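PDB 2CXI: phenylalanine--tRNA ligase beta subunit from Pyrococcus horikoshii, which is part of the alpha2-beta2 enzyme that attaches phenylalanine to tRNA(Phe) at the expense of ATP, here as an N-terminal fragment containing the amino acid-editing domain. Local coordinates for residues E95-I100 / F198-I203; G104-V109 / I154-A159; M174-I179 / L210-I215; E206-S211 / E219-V224. One frame throughout, in Å; residues are numbered along the deposited sequence.

Interaction 1: residues E95-I100 / F198-I203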
loop_
_atom_site.group_PDB
_atom_site.type_symbol
_atom_site.label_atom_id
_atom_site.label_comp_id
_atom_site.label_asym_id
_atom_site.label_seq_id
_atom_site.Cartn_x
_atom_site.Cartn_y
_atom_site.Cartn_z
ATOM N N GLU A 95 2.880 2.279 21.701
ATOM C CA GLU A 95 2.892 3.125 22.897
ATOM C C GLU A 95 2.528 2.350 24.134
ATOM O O GLU A 95 2.921 2.716 25.238
ATOM C CB GLU A 95 1.966 4.345 22.754
ATOM C CG GLU A 95 0.482 4.028 22.643
ATOM C CD GLU A 95 -0.368 5.305 22.576
ATOM O OE1 GLU A 95 0.156 6.409 22.921
ATOM O OE2 GLU A 95 -1.551 5.203 22.164
ATOM N N LYS A 96 1.821 1.246 23.955
ATOM C CA LYS A 96 1.411 0.405 25.078
ATOM C C LYS A 96 2.601 -0.303 25.722
ATOM O O LYS A 96 2.476 -0.882 26.810
ATOM C CB LYS A 96 0.379 -0.621 24.651
ATOM C CG LYS A 96 -0.949 -0.005 24.167
ATOM C CD LYS A 96 -2.048 -1.072 24.293
ATOM C CE LYS A 96 -3.210 -0.791 23.315
ATOM N NZ LYS A 96 -3.098 0.583 22.687
ATOM N N LEU A 97 3.760 -0.228 25.066
ATOM C CA LEU A 97 5.008 -0.769 25.655
ATOM C C LEU A 97 5.705 0.223 26.613
ATOM O O LEU A 97 6.751 -0.093 27.189
ATOM C CB LEU A 97 5.955 -1.229 24.528
ATOM C CG LEU A 97 5.608 -2.577 23.876
ATOM C CD1 LEU A 97 6.501 -2.846 22.674
ATOM C CD2 LEU A 97 5.668 -3.775 24.902
ATOM N N LYS A 98 5.142 1.431 26.740
ATOM C CA LYS A 98 5.810 2.552 27.438
ATOM C C LYS A 98 6.322 2.219 28.831
ATOM O O LYS A 98 7.423 2.645 29.188
ATOM C CB LYS A 98 4.945 3.810 27.481
ATOM C CG LYS A 98 5.640 5.070 28.077
ATOM C CD LYS A 98 6.898 5.502 27.271
ATOM C CE LYS A 98 7.444 6.829 27.799
ATOM N NZ LYS A 98 8.816 7.192 27.267
ATOM N N ASP A 99 5.567 1.420 29.590
ATOM C CA ASP A 99 5.954 1.072 30.945
ATOM C C ASP A 99 6.290 -0.408 31.009
ATOM O O ASP A 99 6.304 -1.011 32.081
ATOM C CB ASP A 99 4.827 1.447 31.933
ATOM C CG ASP A 99 5.303 1.499 33.383
ATOM O OD1 ASP A 99 6.498 1.854 33.637
ATOM O OD2 ASP A 99 4.536 1.176 34.327
ATOM N N ILE A 100 6.587 -1.013 29.852
ATOM C CA ILE A 100 6.937 -2.433 29.811
ATOM C C ILE A 100 8.348 -2.641 29.236
ATOM O O ILE A 100 9.201 -3.328 29.866
ATOM C CB ILE A 100 5.851 -3.252 28.991
ATOM C CG1 ILE A 100 4.451 -3.075 29.613
ATOM C CG2 ILE A 100 6.269 -4.742 28.825
ATOM C CD1 ILE A 100 3.284 -3.597 28.750
ATOM N N PHE A 198 0.978 -7.011 29.457
ATOM C CA PHE A 198 1.295 -7.484 28.099
ATOM C C PHE A 198 2.795 -7.773 28.002
ATOM O O PHE A 198 3.587 -7.230 28.795
ATOM C CB PHE A 198 0.907 -6.449 27.043
ATOM C CG PHE A 198 -0.531 -6.026 27.109
ATOM C CD1 PHE A 198 -1.554 -6.948 26.876
ATOM C CD2 PHE A 198 -0.865 -4.710 27.422
ATOM C CE1 PHE A 198 -2.903 -6.560 26.975
ATOM C CE2 PHE A 198 -2.215 -4.298 27.507
ATOM C CZ PHE A 198 -3.232 -5.235 27.274
ATOM N N TYR A 199 3.185 -8.651 27.078
ATOM C CA TYR A 199 4.632 -8.887 26.830
ATOM C C TYR A 199 5.042 -8.302 25.478
ATOM O O TYR A 199 4.224 -8.275 24.538
ATOM C CB TYR A 199 4.987 -10.376 26.891
ATOM C CG TYR A 199 4.610 -11.096 28.168
ATOM C CD1 TYR A 199 4.538 -10.420 29.398
ATOM C CD2 TYR A 199 4.332 -12.468 28.146
ATOM C CE1 TYR A 199 4.198 -11.085 30.566
ATOM C CE2 TYR A 199 4.004 -13.148 29.311
ATOM C CZ TYR A 199 3.921 -12.436 30.518
ATOM O OH TYR A 199 3.612 -13.104 31.669
ATOM N N PRO A 200 6.280 -7.806 25.367
ATOM C CA PRO A 200 6.741 -7.231 24.097
ATOM C C PRO A 200 6.877 -8.352 23.064
ATOM O O PRO A 200 7.371 -9.443 23.384
ATOM C CB PRO A 200 8.135 -6.643 24.439
ATOM C CG PRO A 200 8.222 -6.647 25.971
ATOM C CD PRO A 200 7.332 -7.771 26.414
ATOM N N LEU A 201 6.429 -8.081 21.851
ATOM C CA LEU A 201 6.571 -9.028 20.768
ATOM C C LEU A 201 7.047 -8.272 19.513
ATOM O O LEU A 201 6.558 -7.188 19.207
ATOM C CB LEU A 201 5.222 -9.726 20.515
ATOM C CG LEU A 201 5.267 -11.167 20.033
ATOM C CD1 LEU A 201 5.982 -12.039 21.081
ATOM C CD2 LEU A 201 3.820 -11.667 19.811
ATOM N N LEU A 202 8.011 -8.853 18.817
ATOM C CA LEU A 202 8.485 -8.320 17.531
ATOM C C LEU A 202 7.940 -9.228 16.415
ATOM O O LEU A 202 8.277 -10.396 16.369
ATOM C CB LEU A 202 10.023 -8.334 17.510
ATOM C CG LEU A 202 10.727 -7.619 16.342
ATOM C CD1 LEU A 202 10.315 -6.077 16.177
ATOM C CD2 LEU A 202 12.265 -7.847 16.429
ATOM N N ILE A 203 7.096 -8.685 15.546
ATOM C CA ILE A 203 6.275 -9.499 14.642
ATOM C C ILE A 203 6.204 -8.854 13.264
ATOM O O ILE A 203 6.233 -7.594 13.146
ATOM C CB ILE A 203 4.850 -9.735 15.279
ATOM C CG1 ILE A 203 4.005 -10.678 14.404
ATOM C CG2 ILE A 203 4.067 -8.483 15.428
ATOM C CD1 ILE A 203 2.829 -11.336 15.177
#

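Interaction 2: residues G104-V109 / I154-A159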
loop_
_atom_site.group_PDB
_atom_site.type_symbol
_atom_site.label_atom_id
_atom_site.label_comp_id
_atom_site.label_asym_id
_atom_site.label_seq_id
_atom_site.Cartn_x
_atom_site.Cartn_y
_atom_site.Cartn_z
ATOM N N GLY A 104 12.572 0.733 20.993
ATOM C CA GLY A 104 13.157 -0.151 19.967
ATOM C C GLY A 104 13.793 0.763 18.911
ATOM O O GLY A 104 13.232 1.826 18.529
ATOM N N VAL A 105 14.992 0.396 18.469
ATOM C CA VAL A 105 15.642 1.048 17.332
ATOM C C VAL A 105 16.143 -0.099 16.457
ATOM O O VAL A 105 16.364 -1.235 16.947
ATOM C CB VAL A 105 16.817 1.992 17.752
ATOM C CG1 VAL A 105 16.252 3.224 18.547
ATOM C CG2 VAL A 105 17.861 1.209 18.638
ATOM N N TYR A 106 16.340 0.197 15.180
ATOM C CA TYR A 106 16.465 -0.830 14.145
ATOM C C TYR A 106 17.452 -0.421 13.055
ATOM O O TYR A 106 17.630 0.765 12.754
ATOM C CB TYR A 106 15.076 -1.116 13.508
ATOM C CG TYR A 106 14.067 -1.449 14.602
ATOM C CD1 TYR A 106 13.897 -2.763 15.038
ATOM C CD2 TYR A 106 13.369 -0.436 15.250
ATOM C CE1 TYR A 106 13.040 -3.065 16.093
ATOM C CE2 TYR A 106 12.519 -0.716 16.300
ATOM C CZ TYR A 106 12.373 -2.033 16.717
ATOM O OH TYR A 106 11.561 -2.273 17.775
ATOM N N ALA A 107 18.027 -1.425 12.412
ATOM C CA ALA A 107 18.854 -1.199 11.241
ATOM C C ALA A 107 18.819 -2.423 10.332
ATOM O O ALA A 107 18.516 -3.550 10.757
ATOM C CB ALA A 107 20.303 -0.830 11.659
ATOM N N ILE A 108 19.136 -2.172 9.073
ATOM C CA ILE A 108 19.397 -3.233 8.132
ATOM C C ILE A 108 20.838 -3.087 7.679
ATOM O O ILE A 108 21.300 -1.999 7.387
ATOM C CB ILE A 108 18.411 -3.158 6.927
ATOM C CG1 ILE A 108 16.993 -3.419 7.415
ATOM C CG2 ILE A 108 18.819 -4.158 5.777
ATOM C CD1 ILE A 108 15.897 -2.877 6.454
ATOM N N VAL A 109 21.541 -4.197 7.612
ATOM C CA VAL A 109 22.895 -4.194 7.028
ATOM C C VAL A 109 22.907 -5.188 5.843
ATOM O O VAL A 109 22.637 -6.388 6.034
ATOM C CB VAL A 109 23.963 -4.565 8.062
ATOM C CG1 VAL A 109 25.382 -4.475 7.452
ATOM C CG2 VAL A 109 23.897 -3.651 9.266
ATOM N N ILE A 154 7.412 -3.921 10.072
ATOM C CA ILE A 154 7.648 -4.725 11.300
ATOM C C ILE A 154 6.998 -3.998 12.477
ATOM O O ILE A 154 6.981 -2.762 12.504
ATOM C CB ILE A 154 9.191 -4.960 11.545
ATOM C CG1 ILE A 154 9.870 -5.557 10.295
ATOM C CG2 ILE A 154 9.408 -5.815 12.800
ATOM C CD1 ILE A 154 9.340 -6.918 9.818
ATOM N N TYR A 155 6.457 -4.758 13.416
ATOM C CA TYR A 155 5.766 -4.230 14.613
ATOM C C TYR A 155 6.434 -4.693 15.900
ATOM O O TYR A 155 6.615 -5.862 16.085
ATOM C CB TYR A 155 4.310 -4.723 14.609
ATOM C CG TYR A 155 3.579 -4.233 13.394
ATOM C CD1 TYR A 155 3.662 -4.917 12.189
ATOM C CD2 TYR A 155 2.839 -3.042 13.449
ATOM C CE1 TYR A 155 3.003 -4.440 11.029
ATOM C CE2 TYR A 155 2.199 -2.562 12.350
ATOM C CZ TYR A 155 2.275 -3.257 11.140
ATOM O OH TYR A 155 1.602 -2.743 10.046
ATOM N N TYR A 156 6.839 -3.746 16.740
ATOM C CA TYR A 156 7.277 -4.037 18.094
ATOM C C TYR A 156 6.094 -3.634 19.010
ATOM O O TYR A 156 5.784 -2.440 19.153
ATOM C CB TYR A 156 8.564 -3.246 18.376
ATOM C CG TYR A 156 9.051 -3.351 19.796
ATOM C CD1 TYR A 156 9.124 -4.588 20.445
ATOM C CD2 TYR A 156 9.494 -2.208 20.475
ATOM C CE1 TYR A 156 9.578 -4.667 21.766
ATOM C CE2 TYR A 156 9.978 -2.289 21.771
ATOM C CZ TYR A 156 9.995 -3.528 22.406
ATOM O OH TYR A 156 10.428 -3.590 23.706
ATOM N N LYS A 157 5.389 -4.628 19.526
ATOM C CA LYS A 157 4.081 -4.401 20.148
ATOM C C LYS A 157 3.880 -5.019 21.529
ATOM O O LYS A 157 4.582 -5.954 21.921
ATOM C CB LYS A 157 2.951 -4.883 19.200
ATOM C CG LYS A 157 2.912 -6.422 19.023
ATOM C CD LYS A 157 1.663 -6.812 18.269
ATOM C CE LYS A 157 1.563 -8.337 18.167
ATOM N NZ LYS A 157 0.119 -8.854 18.137
ATOM N N ALA A 158 2.887 -4.493 22.253
ATOM C CA ALA A 158 2.433 -5.103 23.485
ATOM C C ALA A 158 1.480 -6.218 23.066
ATOM O O ALA A 158 0.490 -5.954 22.417
ATOM C CB ALA A 158 1.706 -4.055 24.362
ATOM N N ALA A 159 1.824 -7.448 23.419
ATOM C CA ALA A 159 1.044 -8.641 23.091
ATOM C C ALA A 159 0.340 -9.267 24.308
ATOM O O ALA A 159 0.879 -9.287 25.428
ATOM C CB ALA A 159 1.953 -9.681 22.454
#

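Interaction 3: residues M174-I179 / L210-I215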
loop_
_atom_site.group_PDB
_atom_site.type_symbol
_atom_site.label_atom_id
_atom_site.label_comp_id
_atom_site.label_asym_id
_atom_site.label_seq_id
_atom_site.Cartn_x
_atom_site.Cartn_y
_atom_site.Cartn_z
HETATM N N MSE A 174 4.012 -22.266 21.535
HETATM C CA MSE A 174 3.554 -22.217 22.920
HETATM C C MSE A 174 3.078 -20.805 23.200
HETATM O O MSE A 174 3.547 -19.867 22.551
HETATM C CB MSE A 174 4.718 -22.479 23.858
HETATM C CG MSE A 174 5.231 -23.881 23.845
HETATM SE SE MSE A 174 6.870 -23.871 24.956
HETATM C CE MSE A 174 6.996 -25.863 25.177
ATOM N N THR A 175 2.191 -20.628 24.180
ATOM C CA THR A 175 1.813 -19.278 24.579
ATOM C C THR A 175 3.023 -18.552 25.172
ATOM O O THR A 175 3.993 -19.174 25.656
ATOM C CB THR A 175 0.661 -19.244 25.622
ATOM O OG1 THR A 175 1.152 -19.721 26.869
ATOM C CG2 THR A 175 -0.475 -20.186 25.263
ATOM N N LEU A 176 2.956 -17.239 25.144
ATOM C CA LEU A 176 3.989 -16.416 25.735
ATOM C C LEU A 176 4.199 -16.786 27.192
ATOM O O LEU A 176 5.315 -16.900 27.652
ATOM C CB LEU A 176 3.613 -14.934 25.602
ATOM C CG LEU A 176 3.976 -14.199 24.322
ATOM C CD1 LEU A 176 4.122 -15.060 23.049
ATOM C CD2 LEU A 176 3.162 -12.962 24.137
ATOM N N GLU A 177 3.093 -16.972 27.900
ATOM C CA GLU A 177 3.089 -17.486 29.253
ATOM C C GLU A 177 3.885 -18.786 29.430
ATOM O O GLU A 177 4.755 -18.873 30.299
ATOM C CB GLU A 177 1.630 -17.664 29.700
ATOM C CG GLU A 177 1.136 -16.491 30.493
ATOM C CD GLU A 177 2.035 -16.261 31.691
ATOM O OE1 GLU A 177 2.634 -15.166 31.793
ATOM O OE2 GLU A 177 2.183 -17.211 32.494
ATOM N N GLU A 178 3.611 -19.774 28.574
ATOM C CA GLU A 178 4.299 -21.061 28.608
ATOM C C GLU A 178 5.783 -20.917 28.320
ATOM O O GLU A 178 6.593 -21.652 28.885
ATOM C CB GLU A 178 3.689 -22.046 27.610
ATOM C CG GLU A 178 2.237 -22.372 27.915
ATOM C CD GLU A 178 1.605 -23.333 26.919
ATOM O OE1 GLU A 178 1.794 -23.187 25.680
ATOM O OE2 GLU A 178 0.872 -24.228 27.399
ATOM N N ILE A 179 6.133 -19.996 27.420
ATOM C CA ILE A 179 7.549 -19.760 27.124
ATOM C C ILE A 179 8.281 -19.230 28.359
ATOM O O ILE A 179 9.362 -19.721 28.698
ATOM C CB ILE A 179 7.726 -18.819 25.900
ATOM C CG1 ILE A 179 7.070 -19.431 24.629
ATOM C CG2 ILE A 179 9.216 -18.546 25.654
ATOM C CD1 ILE A 179 7.052 -18.441 23.380
ATOM N N LEU A 210 9.162 -12.720 15.085
ATOM C CA LEU A 210 10.616 -12.689 15.146
ATOM C C LEU A 210 11.155 -13.083 16.516
ATOM O O LEU A 210 12.045 -13.930 16.601
ATOM C CB LEU A 210 11.129 -11.284 14.762
ATOM C CG LEU A 210 11.252 -10.985 13.276
ATOM C CD1 LEU A 210 9.825 -10.796 12.671
ATOM C CD2 LEU A 210 12.101 -9.704 13.135
ATOM N N SER A 211 10.626 -12.466 17.578
ATOM C CA SER A 211 11.148 -12.677 18.920
ATOM C C SER A 211 10.178 -12.122 19.956
ATOM O O SER A 211 9.228 -11.394 19.615
ATOM C CB SER A 211 12.513 -11.961 19.043
ATOM O OG SER A 211 12.320 -10.535 19.068
HETATM N N MSE A 212 10.409 -12.472 21.223
HETATM C CA MSE A 212 9.791 -11.757 22.315
HETATM C C MSE A 212 10.882 -11.053 23.127
HETATM O O MSE A 212 11.487 -11.693 24.004
HETATM C CB MSE A 212 9.014 -12.755 23.203
HETATM C CG MSE A 212 8.539 -12.158 24.505
HETATM SE SE MSE A 212 7.330 -13.377 25.533
HETATM C CE MSE A 212 8.383 -14.892 25.608
ATOM N N PRO A 213 11.213 -9.775 22.829
ATOM C CA PRO A 213 12.233 -9.077 23.647
ATOM C C PRO A 213 11.806 -8.979 25.130
ATOM O O PRO A 213 10.603 -8.820 25.420
ATOM C CB PRO A 213 12.316 -7.693 23.009
ATOM C CG PRO A 213 11.861 -7.910 21.565
ATOM C CD PRO A 213 10.720 -8.937 21.725
ATOM N N PRO A 214 12.737 -9.082 26.073
ATOM C CA PRO A 214 14.152 -9.385 25.848
ATOM C C PRO A 214 14.475 -10.842 26.171
ATOM O O PRO A 214 15.542 -11.135 26.747
ATOM C CB PRO A 214 14.829 -8.495 26.912
ATOM C CG PRO A 214 13.862 -8.581 28.109
ATOM C CD PRO A 214 12.466 -8.775 27.493
ATOM N N ILE A 215 13.571 -11.745 25.798
ATOM C CA ILE A 215 13.564 -13.137 26.272
ATOM C C ILE A 215 14.206 -14.128 25.289
ATOM O O ILE A 215 15.222 -14.735 25.606
ATOM C CB ILE A 215 12.109 -13.569 26.619
ATOM C CG1 ILE A 215 11.466 -12.599 27.650
ATOM C CG2 ILE A 215 12.069 -15.071 27.112
ATOM C CD1 ILE A 215 12.249 -12.456 29.029
#

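Interaction 4: residues E206-S211 / E219-V224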
loop_
_atom_site.group_PDB
_atom_site.type_symbol
_atom_site.label_atom_id
_atom_site.label_comp_id
_atom_site.label_asym_id
_atom_site.label_seq_id
_atom_site.Cartn_x
_atom_site.Cartn_y
_atom_site.Cartn_z
ATOM N N GLU A 206 2.924 -10.383 8.194
ATOM C CA GLU A 206 2.079 -11.557 8.091
ATOM C C GLU A 206 1.904 -12.326 9.390
ATOM O O GLU A 206 1.484 -13.481 9.375
ATOM C CB GLU A 206 2.650 -12.477 7.038
ATOM C CG GLU A 206 2.112 -12.185 5.643
ATOM C CD GLU A 206 2.777 -13.055 4.617
ATOM O OE1 GLU A 206 2.851 -14.276 4.871
ATOM O OE2 GLU A 206 3.260 -12.518 3.591
ATOM N N GLY A 207 2.245 -11.717 10.518
ATOM C CA GLY A 207 2.000 -12.387 11.797
ATOM C C GLY A 207 3.093 -13.343 12.231
ATOM O O GLY A 207 2.928 -14.047 13.211
ATOM N N ASN A 208 4.215 -13.372 11.525
ATOM C CA ASN A 208 5.339 -14.214 11.962
ATOM C C ASN A 208 6.153 -13.505 13.025
ATOM O O ASN A 208 6.653 -12.391 12.816
ATOM C CB ASN A 208 6.231 -14.612 10.784
ATOM C CG ASN A 208 5.429 -15.253 9.681
ATOM O OD1 ASN A 208 4.952 -16.383 9.821
ATOM N ND2 ASN A 208 5.195 -14.504 8.625
ATOM N N VAL A 209 6.274 -14.177 14.157
ATOM C CA VAL A 209 6.966 -13.608 15.319
ATOM C C VAL A 209 8.450 -13.841 15.170
ATOM O O VAL A 209 8.935 -15.007 15.146
ATOM C CB VAL A 209 6.459 -14.238 16.646
ATOM C CG1 VAL A 209 7.291 -13.736 17.852
ATOM C CG2 VAL A 209 4.976 -13.966 16.843
ATOM N N LEU A 210 9.162 -12.720 15.085
ATOM C CA LEU A 210 10.616 -12.689 15.146
ATOM C C LEU A 210 11.155 -13.083 16.516
ATOM O O LEU A 210 12.045 -13.930 16.601
ATOM C CB LEU A 210 11.129 -11.284 14.762
ATOM C CG LEU A 210 11.252 -10.985 13.276
ATOM C CD1 LEU A 210 9.825 -10.796 12.671
ATOM C CD2 LEU A 210 12.101 -9.704 13.135
ATOM N N SER A 211 10.626 -12.466 17.578
ATOM C CA SER A 211 11.148 -12.677 18.920
ATOM C C SER A 211 10.178 -12.122 19.956
ATOM O O SER A 211 9.228 -11.394 19.615
ATOM C CB SER A 211 12.513 -11.961 19.043
ATOM O OG SER A 211 12.320 -10.535 19.068
ATOM N N GLU A 219 12.165 -19.937 16.679
ATOM C CA GLU A 219 12.790 -21.086 16.001
ATOM C C GLU A 219 12.756 -20.966 14.451
ATOM O O GLU A 219 13.716 -21.338 13.762
ATOM C CB GLU A 219 12.082 -22.384 16.447
ATOM C CG GLU A 219 12.592 -23.639 15.740
ATOM C CD GLU A 219 14.021 -24.040 16.114
ATOM O OE1 GLU A 219 14.674 -23.484 17.020
ATOM O OE2 GLU A 219 14.520 -24.964 15.477
ATOM N N PHE A 220 11.664 -20.450 13.911
ATOM C CA PHE A 220 11.440 -20.527 12.464
ATOM C C PHE A 220 11.428 -19.222 11.692
ATOM O O PHE A 220 11.533 -19.237 10.455
ATOM C CB PHE A 220 10.109 -21.208 12.202
ATOM C CG PHE A 220 10.053 -22.630 12.708
ATOM C CD1 PHE A 220 10.734 -23.644 12.040
ATOM C CD2 PHE A 220 9.318 -22.946 13.870
ATOM C CE1 PHE A 220 10.691 -24.977 12.515
ATOM C CE2 PHE A 220 9.268 -24.275 14.351
ATOM C CZ PHE A 220 9.948 -25.282 13.660
ATOM N N THR A 221 11.293 -18.107 12.399
ATOM C CA THR A 221 11.187 -16.819 11.698
ATOM C C THR A 221 12.469 -16.008 11.730
ATOM O O THR A 221 12.917 -15.593 12.820
ATOM C CB THR A 221 10.036 -15.996 12.296
ATOM O OG1 THR A 221 8.823 -16.721 12.108
ATOM C CG2 THR A 221 9.807 -14.693 11.461
ATOM N N GLY A 222 13.012 -15.743 10.535
ATOM C CA GLY A 222 14.173 -14.871 10.353
ATOM C C GLY A 222 15.494 -15.383 10.899
ATOM O O GLY A 222 16.370 -14.583 11.290
ATOM N N ARG A 223 15.680 -16.706 10.924
ATOM C CA ARG A 223 16.956 -17.268 11.423
ATOM C C ARG A 223 18.177 -16.862 10.608
ATOM O O ARG A 223 18.157 -16.892 9.375
ATOM C CB ARG A 223 16.854 -18.795 11.528
ATOM C CG ARG A 223 15.819 -19.203 12.561
ATOM C CD ARG A 223 16.301 -19.094 14.009
ATOM N NE ARG A 223 17.531 -19.852 14.286
ATOM C CZ ARG A 223 17.579 -21.165 14.472
ATOM N NH1 ARG A 223 16.486 -21.901 14.395
ATOM N NH2 ARG A 223 18.741 -21.745 14.744
ATOM N N VAL A 224 19.221 -16.408 11.297
ATOM C CA VAL A 224 20.490 -16.054 10.667
ATOM C C VAL A 224 21.387 -17.300 10.537
ATOM O O VAL A 224 21.613 -18.029 11.499
ATOM C CB VAL A 224 21.275 -14.979 11.476
ATOM C CG1 VAL A 224 22.563 -14.575 10.761
ATOM C CG2 VAL A 224 20.414 -13.717 11.737
HETATM O O HOH W 1 7.822 -17.577 14.698
#

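Interaction 1: residues E95-I100 / F198-I203
With chi1 at -58°, Ile100 carries CG1 opposite its own carbonyl carbon and CG2 opposite its backbone N, so that both branches reach residues 198-203. Its CD1 comes to 3.6 Å from Phe198 O and also lies at the edge of the Phe198 ring, near the ring plane, while CG2 rests 3.9 Å from Pro200 CG. Leu97, with chi1 at -77°, sends one methyl to the same proline: CD2 lies 3.7 Å from Pro200 CA and 3.8 Å from Pro200 CB. The pyrrolidine ring is thus touched by two residues of the loop, which turns tightly between them, Ile100 N bonding to Leu97 O at 2.8 Å. No hydrogen bond crosses the contact. Phe198 O, buried beneath the isoleucine methyls, has no polar partner in the model, which is probably unfavourable. Cutting Ile100 back to an alanine would probably open a gap beside Pro200 CG and leave the edge of the Phe198 ring without its methyl neighbour. Tyr156 extends the patch, meeting both Leu97 and Pro200. The arrangement is that of a connection between strands 84-93 and 103-110 folding over the start of strand 199-204, which lies between 154-159 and 209-212 in the mixed sheet to which the B3/4 editing domain contributes.

Interaction 2: residues G104-V109 / I154-A159
Strands 103-110 and 154-159 run in roughly opposite directions and draw apart along their length, Gly104 CA lying 7.3 Å from Tyr156 CA but Tyr106 CA 10.1 Å from Ile154 CA, too far for backbone pairing, so that the contact is made by tyrosine side chains, one of them also reaching the backbone of Gly104. The two tyrosines share the contact. The Tyr106 OH ends against the root of the Tyr156 side chain, 3.2 Å from Tyr156 CB and 3.4 Å from Tyr156 CG, and the two side chains cross at about a right angle. The hydroxyl approaches the second ring obliquely, and the pair forms no stack. Tyr156 can receive it there because its CG stands opposite the backbone N (chi1 174°), which directs the ring past the Tyr106 hydroxyl to Gly104. Tyr156 CE2 then lies 4.1 Å from Gly104 N. Glycine suits this place: a beta carbon would fall only 2.0 Å from Tyr106 OH and press on the Tyr156 ring as well. The far end of Tyr156 is fixed by a hydrogen bond between its OH and Arg101 O, in the loop leading into strand 103-110. Between the two strands in the order of the curled sheet come 260-267 and 84-93, and Val91 and Val93 of the latter touch Tyr106 and Tyr156 respectively. On its other edge strand 103-110 pairs with 231-237, Val105 and Ala107 pack on helix 240-255, and strand 154-159 has 199-204 as its outer neighbour.

Interaction 3: residues M174-I179 / L210-I215
The capped start of helix 176-182 packs through Leu176 and Ile179, on its first turn, against the selenomethionine side chain of Met212 from the end of strand 209-212. That chain leaves its backbone extended (chi1 170°, chi2 172°) and bends only at its last torsion, 53°, which carries its tip past the leucine to the isoleucine. The selenium, SE, lies 3.7 Å from Leu176 CG, the two side chains crossing at a slant. The terminal methyl CE meets Ile179 CG2 tip to tip, also at 3.7 Å. Phe165 touches all three side chains and so helps to enclose them. The helix start is held by a capping box: Glu178 N donates to Thr175 OG1 at 3.0 Å, and Thr175 N returns a bond to Glu178 OE1, again at 3.0 Å, reaching the anti side of the carboxylate from somewhat outside its plane. These bonds tie down the first turn that presents the two apolar residues. On the other segment Ile215 N binds Met212 O at 2.8 Å, closing a turn that includes the cis peptide before Pro214. Just upstream, Leu210 and Ser211 form a classic beta bulge opposite Leu202. The whole is helix-on-strand packing within the B3/4 domain, at a helix whose first turn is closed by a capping box.

Interaction 4: residues E206-S211 / E219-V224
Beside the place where Thr221 packs on Asn208 and Val209, two flat groups of the loop 219-224 lie against Glu219: the Phe220 ring has Glu219 CG over the centre of one face, and the Arg223 guanidinium meets Glu219 O at its edge. Arg223 NH1 donates to Glu219 O at 2.9 Å, in the guanidinium plane and onto a lone pair of the carbonyl. Glu219 OE1 stands 3.6 Å from Arg223 NH1 but well out of that plane, so this pairing is of charge alone; the carboxylate also has Lys171 as a partner. Thr221 points at the strand. Its CB comes to 3.2 Å from Val209 O, and its CG2, opposite the backbone N when chi1 is -61°, lies 3.6 Å from Asn208 CB and 4.1 Å from Leu210 CD1. The hydroxyl does not bond to Val209 O directly. A water joins them instead, donating to Val209 O at 2.8 Å and lying 2.9 Å from Thr221 OG1. A valine in place of Thr221 would probably leave the water without the hydroxyl that links it to the loop, and so lose the bridge to Val209 O. Ser218 OG accepts from Thr221 N, linking the loop to the turn after strand 216-217. Strand 209-212 lies between 199-204 and 216-217 in the sheet, while Gly222 bonds through its backbone to Asp146, tying the loop to strand 140-146.

How the interactions relate
All four contacts lie on one side of the chain's centre and reach the same mixed sheet. Interactions 1 and 2 have centres about 11 Å apart and are joined by backbone pairing of neighbouring strands 154-159 and 199-204. Strand 209-212 comes next and serves interactions 3 and 4, which share Leu210 and Ser211 and lie about 12 Å apart between centres. Along the chain, interaction 2 falls wholly between the two segments of interaction 1, whereas interactions 1 and 3 interlock, their segments alternating. Interactions 1, 3 and 4 bring loops and a helix onto strands 199-204 and 209-212, while interaction 2 links two strands across the curl of the sheet, all remote from the predicted magnesium sites.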